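Local structure of putative transcriptional regulator MarR (Geobacillus stearothermophilus, 2RDP) at residues T36-T41 against I110-E115; E54-V59 against R99-E104. The protein probably binds DNA as a dimeric transcriptional regulator of the MarR family, through a winged helix-turn-helix in each subunit. All blocks are in the same frame, centred on the assembly; numbering follows the deposited sequence.

In the fold
Both contacts tie early parts of the chain to the region from strand 98-102 into helix 104-124, and contact 2 is nested inside the loop that contact 1 closes. Contact 1 is the more buried: the loop between helices 10-35 and 42-54 meets helix 104-124 mainly through apolar side chains, with E112 at the edge of Y38 and without a hydrogen bond across, while its carbonyls turn to a sodium ion. Contact 2, partly buried, lies at the other end of helix 42-54, where the next loop pairs with strand 98-102 by backbone bonds, a salt bridge and waters. Their centres are about 18 Å apart, yet CD1 of I110 packs on CD2 of L102 at 4.0 Å.

Contact 1 (T36-T41 against I110-E115); sequences TNYPIT and IEEVIE. With NA (sodium ion), chain B.
V113 sets its CG2 methyl over one face of the Y38 ring, 3.7 Å from the ring centroid and 17° off the normal, a CH-pi contact displaced a little toward CG and CD2. The Y38 side chain leaves its backbone with CG anti to the carbonyl carbon (chi1 -62°), which carries the ring along the helix surface, past V113 and on to E112. There the touch is at the rim: CG of E112 lies 3.6 Å from Y38 OH, and E112 CD is 3.7 Å from Y38 CE1. The carboxylate plane stands 71° from the ring plane, with OE2 level with the ring at its edge; this is van der Waals packing, without a hydrogen bond. I40 reaches toward the helix with CD1, which meets I110 CG2 at 4.4 Å and, about as loosely, V113 CG2.

The backbone of the same loop faces a sodium ion: Y38 O binds it at 2.6 Å and I40 O at 2.7 Å, with L35 O as a further ligand. Helix 42-54 closes the apolar side, F45 against I40 and V113, L48 and L52 against I110, while I34 and L35 of helix 10-35 also pack on V113.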
loop_
_atom_site.group_PDB
_atom_site.type_symbol
_atom_site.label_atom_id
_atom_site.label_comp_id
_atom_site.label_asym_id
_atom_site.label_seq_id
_atom_site.Cartn_x
_atom_site.Cartn_y
_atom_site.Cartn_z
ATOM N N THR A 36 1.891 -14.702 6.075
ATOM C CA THR A 36 2.098 -16.104 5.748
ATOM C C THR A 36 2.045 -17.008 6.982
ATOM O O THR A 36 1.796 -18.193 6.851
ATOM C CB THR A 36 3.397 -16.380 4.938
ATOM O OG1 THR A 36 4.548 -15.991 5.690
ATOM C CG2 THR A 36 3.380 -15.658 3.614
ATOM N N ASN A 37 2.277 -16.481 8.178
ATOM C CA ASN A 37 2.179 -17.320 9.365
ATOM C C ASN A 37 0.814 -17.301 10.067
ATOM O O ASN A 37 0.690 -17.812 11.176
ATOM C CB ASN A 37 3.304 -17.004 10.353
ATOM C CG ASN A 37 4.694 -17.087 9.711
ATOM O OD1 ASN A 37 5.090 -18.114 9.151
ATOM N ND2 ASN A 37 5.431 -15.981 9.775
ATOM N N TYR A 38 -0.202 -16.727 9.416
ATOM C CA TYR A 38 -1.521 -16.568 10.017
ATOM C C TYR A 38 -2.600 -17.076 9.104
ATOM O O TYR A 38 -2.480 -16.938 7.883
ATOM C CB TYR A 38 -1.764 -15.100 10.405
ATOM C CG TYR A 38 -0.755 -14.675 11.443
ATOM C CD1 TYR A 38 -0.913 -15.023 12.791
ATOM C CD2 TYR A 38 0.404 -14.005 11.063
ATOM C CE1 TYR A 38 0.053 -14.683 13.727
ATOM C CE2 TYR A 38 1.364 -13.657 11.989
ATOM C CZ TYR A 38 1.189 -13.987 13.309
ATOM O OH TYR A 38 2.164 -13.612 14.185
ATOM N N PRO A 39 -3.673 -17.660 9.685
ATOM C CA PRO A 39 -4.706 -18.236 8.828
ATOM C C PRO A 39 -5.691 -17.218 8.229
ATOM O O PRO A 39 -6.804 -17.588 7.905
ATOM C CB PRO A 39 -5.409 -19.250 9.761
ATOM C CG PRO A 39 -5.264 -18.645 11.122
ATOM C CD PRO A 39 -3.979 -17.848 11.124
ATOM N N ILE A 40 -5.294 -15.961 8.062
ATOM C CA ILE A 40 -6.143 -14.988 7.365
ATOM C C ILE A 40 -5.454 -14.472 6.114
ATOM O O ILE A 40 -4.234 -14.665 5.940
ATOM C CB ILE A 40 -6.528 -13.805 8.269
ATOM C CG1 ILE A 40 -5.270 -13.106 8.809
ATOM C CG2 ILE A 40 -7.461 -14.300 9.405
ATOM C CD1 ILE A 40 -5.536 -11.820 9.532
ATOM N N THR A 41 -6.230 -13.849 5.241
ATOM C CA THR A 41 -5.706 -13.275 4.018
ATOM C C THR A 41 -5.565 -11.757 4.208
ATOM O O THR A 41 -6.068 -11.208 5.203
ATOM C CB THR A 41 -6.607 -13.626 2.795
ATOM O OG1 THR A 41 -7.852 -12.922 2.880
ATOM C CG2 THR A 41 -6.879 -15.116 2.765
ATOM N N ILE A 110 -5.601 -10.892 14.855
ATOM C CA ILE A 110 -5.167 -9.585 14.423
ATOM C C ILE A 110 -4.319 -8.818 15.377
ATOM O O ILE A 110 -3.464 -8.077 14.949
ATOM C CB ILE A 110 -6.274 -8.643 14.017
ATOM C CG1 ILE A 110 -7.338 -8.549 15.095
ATOM C CG2 ILE A 110 -6.737 -8.988 12.634
ATOM C CD1 ILE A 110 -8.167 -7.382 14.920
ATOM N N GLU A 111 -4.583 -8.957 16.661
ATOM C CA GLU A 111 -3.710 -8.407 17.680
ATOM C C GLU A 111 -2.296 -8.973 17.572
ATOM O O GLU A 111 -1.310 -8.282 17.840
ATOM C CB GLU A 111 -4.273 -8.741 19.055
ATOM C CG GLU A 111 -5.575 -8.007 19.349
ATOM C CD GLU A 111 -5.908 -7.969 20.842
ATOM O OE1 GLU A 111 -5.854 -9.032 21.548
ATOM O OE2 GLU A 111 -6.225 -6.836 21.287
ATOM N N GLU A 112 -2.220 -10.243 17.200
ATOM C CA GLU A 112 -0.961 -10.902 17.008
ATOM C C GLU A 112 -0.262 -10.422 15.742
ATOM O O GLU A 112 0.946 -10.246 15.740
ATOM C CB GLU A 112 -1.208 -12.394 16.945
ATOM C CG GLU A 112 0.029 -13.214 17.118
ATOM C CD GLU A 112 -0.255 -14.670 17.382
ATOM O OE1 GLU A 112 -1.452 -15.094 17.430
ATOM O OE2 GLU A 112 0.758 -15.392 17.539
ATOM N N VAL A 113 -1.016 -10.195 14.667
ATOM C CA VAL A 113 -0.418 -9.706 13.418
ATOM C C VAL A 113 0.102 -8.278 13.619
ATOM O O VAL A 113 1.209 -7.956 13.235
ATOM C CB VAL A 113 -1.401 -9.779 12.210
ATOM C CG1 VAL A 113 -0.824 -9.058 10.971
ATOM C CG2 VAL A 113 -1.764 -11.218 11.891
ATOM N N ILE A 114 -0.698 -7.438 14.251
ATOM C CA ILE A 114 -0.298 -6.076 14.549
ATOM C C ILE A 114 0.956 -5.976 15.430
ATOM O O ILE A 114 1.821 -5.146 15.186
ATOM C CB ILE A 114 -1.473 -5.255 15.112
ATOM C CG1 ILE A 114 -2.394 -4.847 13.943
ATOM C CG2 ILE A 114 -0.948 -4.018 15.858
ATOM C CD1 ILE A 114 -3.734 -4.310 14.396
ATOM N N GLU A 115 1.069 -6.853 16.408
ATOM C CA GLU A 115 2.233 -6.890 17.295
ATOM C C GLU A 115 3.516 -7.277 16.529
ATOM O O GLU A 115 4.585 -6.703 16.736
ATOM C CB GLU A 115 1.962 -7.840 18.440
ATOM C CG GLU A 115 3.182 -8.117 19.304
ATOM C CD GLU A 115 2.794 -8.737 20.646
ATOM O OE1 GLU A 115 1.605 -9.162 20.791
ATOM O OE2 GLU A 115 3.667 -8.790 21.556
HETATM NA NA NA B . -2.086 -16.240 5.453
#

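Contact 2 (E54-V59 against R99-E104); sequences EGDLTV and RIRLLE
L57 and I100 pair through their backbones as a single antiparallel bridge of the hydrogen-bonded kind. I100 N gives a short, nearly straight bond to L57 O (2.6 Å, 176°); L57 N returns one to I100 O at 3.1 Å. D56 CA adds a CA-H...O contact to I100 O.

Charge follows on the flank. D56 OD1 takes R101 NH2 at 3.1 Å through its syn lone pair, close to the guanidinium plane, and NE more weakly on the same oxygen. R101 curls back to reach it, its chain bent at chi3 (-57°).

The bridge adds a short edge to the two-stranded sheet of the wing, as in winged-helix domains: the backbones of R99 and R101 hydrogen-bond on their other side to V89 and A87 of strand 86-90.

Two waters span the seam. One gives to D56 O and weakly accepts from R99 NE; the other gives to D56 OD2 and takes L102 N at 2.7 Å. With an alanine at D56 the carboxylate is gone, and the R101 head would probably be free to turn, its charge without this mate, while the water on L102 N loses a partner. The R99 guanidinium itself is salt-bridged to D91.

T58 CG2 rests on the aliphatic part of R99 (CG, 3.8 Å), and the apolar pair is V59 CG2 with I100 CD1 at 4.0 Å, where L51 and V77 also pack on I100.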
loop_
_atom_site.group_PDB
_atom_site.type_symbol
_atom_site.label_atom_id
_atom_site.label_comp_id
_atom_site.label_asym_id
_atom_site.label_seq_id
_atom_site.Cartn_x
_atom_site.Cartn_y
_atom_site.Cartn_z
ATOM N N GLU A 54 -12.851 0.224 15.099
ATOM C CA GLU A 54 -14.142 0.923 15.092
ATOM C C GLU A 54 -15.275 0.297 15.876
ATOM O O GLU A 54 -16.268 0.969 16.113
ATOM C CB GLU A 54 -14.598 1.123 13.638
ATOM C CG GLU A 54 -13.606 1.893 12.792
ATOM C CD GLU A 54 -13.564 3.359 13.154
ATOM O OE1 GLU A 54 -14.637 4.004 13.150
ATOM O OE2 GLU A 54 -12.458 3.867 13.444
ATOM N N GLY A 55 -15.150 -0.972 16.267
ATOM C CA GLY A 55 -16.264 -1.732 16.873
ATOM C C GLY A 55 -17.167 -2.372 15.822
ATOM O O GLY A 55 -16.782 -2.444 14.654
ATOM N N ASP A 56 -18.367 -2.802 16.208
ATOM C CA ASP A 56 -19.332 -3.405 15.271
ATOM C C ASP A 56 -19.613 -2.500 14.069
ATOM O O ASP A 56 -19.828 -1.310 14.243
ATOM C CB ASP A 56 -20.647 -3.727 15.972
ATOM C CG ASP A 56 -20.502 -4.747 17.111
ATOM O OD1 ASP A 56 -21.554 -5.060 17.748
ATOM O OD2 ASP A 56 -19.361 -5.235 17.365
ATOM N N LEU A 57 -19.572 -3.052 12.858
ATOM C CA LEU A 57 -19.828 -2.288 11.613
ATOM C C LEU A 57 -20.834 -3.022 10.772
ATOM O O LEU A 57 -20.817 -4.239 10.737
ATOM C CB LEU A 57 -18.551 -2.119 10.779
ATOM C CG LEU A 57 -17.372 -1.308 11.344
ATOM C CD1 LEU A 57 -16.244 -1.340 10.362
ATOM C CD2 LEU A 57 -17.760 0.147 11.669
ATOM N N THR A 58 -21.723 -2.301 10.101
ATOM C CA THR A 58 -22.569 -2.935 9.099
ATOM C C THR A 58 -21.697 -3.250 7.889
ATOM O O THR A 58 -20.582 -2.764 7.787
ATOM C CB THR A 58 -23.760 -2.042 8.691
ATOM O OG1 THR A 58 -23.276 -0.899 7.993
ATOM C CG2 THR A 58 -24.565 -1.571 9.919
ATOM N N VAL A 59 -22.182 -4.075 6.978
ATOM C CA VAL A 59 -21.439 -4.382 5.755
ATOM C C VAL A 59 -21.317 -3.103 4.920
ATOM O O VAL A 59 -20.305 -2.864 4.278
ATOM C CB VAL A 59 -22.142 -5.514 4.917
ATOM C CG1 VAL A 59 -21.498 -5.666 3.567
ATOM C CG2 VAL A 59 -22.120 -6.858 5.640
ATOM N N ARG A 99 -25.045 -5.981 12.132
ATOM C CA ARG A 99 -23.663 -5.537 12.196
ATOM C C ARG A 99 -22.717 -6.725 12.287
ATOM O O ARG A 99 -23.098 -7.789 12.762
ATOM C CB ARG A 99 -23.441 -4.610 13.390
ATOM C CG ARG A 99 -24.140 -3.293 13.264
ATOM C CD ARG A 99 -23.807 -2.350 14.401
ATOM N NE ARG A 99 -24.581 -1.120 14.256
ATOM C CZ ARG A 99 -25.800 -0.936 14.768
ATOM N NH1 ARG A 99 -26.394 -1.895 15.482
ATOM N NH2 ARG A 99 -26.429 0.215 14.568
ATOM N N ILE A 100 -21.483 -6.520 11.839
ATOM C CA ILE A 100 -20.435 -7.500 11.939
ATOM C C ILE A 100 -19.712 -7.223 13.241
ATOM O O ILE A 100 -19.348 -6.085 13.531
ATOM C CB ILE A 100 -19.437 -7.412 10.743
ATOM C CG1 ILE A 100 -20.174 -7.333 9.394
ATOM C CG2 ILE A 100 -18.466 -8.576 10.756
ATOM C CD1 ILE A 100 -21.393 -8.277 9.281
ATOM N N ARG A 101 -19.523 -8.269 14.036
ATOM C CA ARG A 101 -18.815 -8.165 15.297
ATOM C C ARG A 101 -17.613 -9.095 15.312
ATOM O O ARG A 101 -17.738 -10.301 15.048
ATOM C CB ARG A 101 -19.743 -8.534 16.446
ATOM C CG ARG A 101 -19.031 -8.927 17.718
ATOM C CD ARG A 101 -20.040 -9.224 18.809
ATOM N NE ARG A 101 -20.911 -8.069 19.015
ATOM C CZ ARG A 101 -21.982 -8.057 19.804
ATOM N NH1 ARG A 101 -22.328 -9.146 20.496
ATOM N NH2 ARG A 101 -22.708 -6.945 19.905
ATOM N N LEU A 102 -16.467 -8.524 15.658
ATOM C CA LEU A 102 -15.258 -9.264 15.915
ATOM C C LEU A 102 -15.443 -10.291 17.020
ATOM O O LEU A 102 -15.708 -9.933 18.182
ATOM C CB LEU A 102 -14.157 -8.272 16.317
ATOM C CG LEU A 102 -12.705 -8.732 16.223
ATOM C CD1 LEU A 102 -12.380 -9.232 14.806
ATOM C CD2 LEU A 102 -11.751 -7.607 16.690
ATOM N N LEU A 103 -15.299 -11.566 16.665
ATOM C CA LEU A 103 -15.212 -12.640 17.662
ATOM C C LEU A 103 -13.801 -12.777 18.278
ATOM O O LEU A 103 -12.808 -12.323 17.704
ATOM C CB LEU A 103 -15.664 -13.967 17.051
ATOM C CG LEU A 103 -17.133 -13.990 16.638
ATOM C CD1 LEU A 103 -17.521 -15.378 16.167
ATOM C CD2 LEU A 103 -17.997 -13.537 17.802
ATOM N N GLU A 104 -13.717 -13.432 19.432
ATOM C CA GLU A 104 -12.450 -13.595 20.150
ATOM C C GLU A 104 -11.376 -14.239 19.283
ATOM O O GLU A 104 -10.217 -13.861 19.384
ATOM C CB GLU A 104 -12.635 -14.414 21.434
ATOM C CG GLU A 104 -11.357 -14.577 22.278
ATOM C CD GLU A 104 -11.578 -15.470 23.489
ATOM O OE1 GLU A 104 -12.723 -15.956 23.696
ATOM O OE2 GLU A 104 -10.611 -15.697 24.252
HETATM O O HOH W 1 -21.979 0.200 13.375
HETATM O O HOH W 2 -16.393 -5.907 16.386
#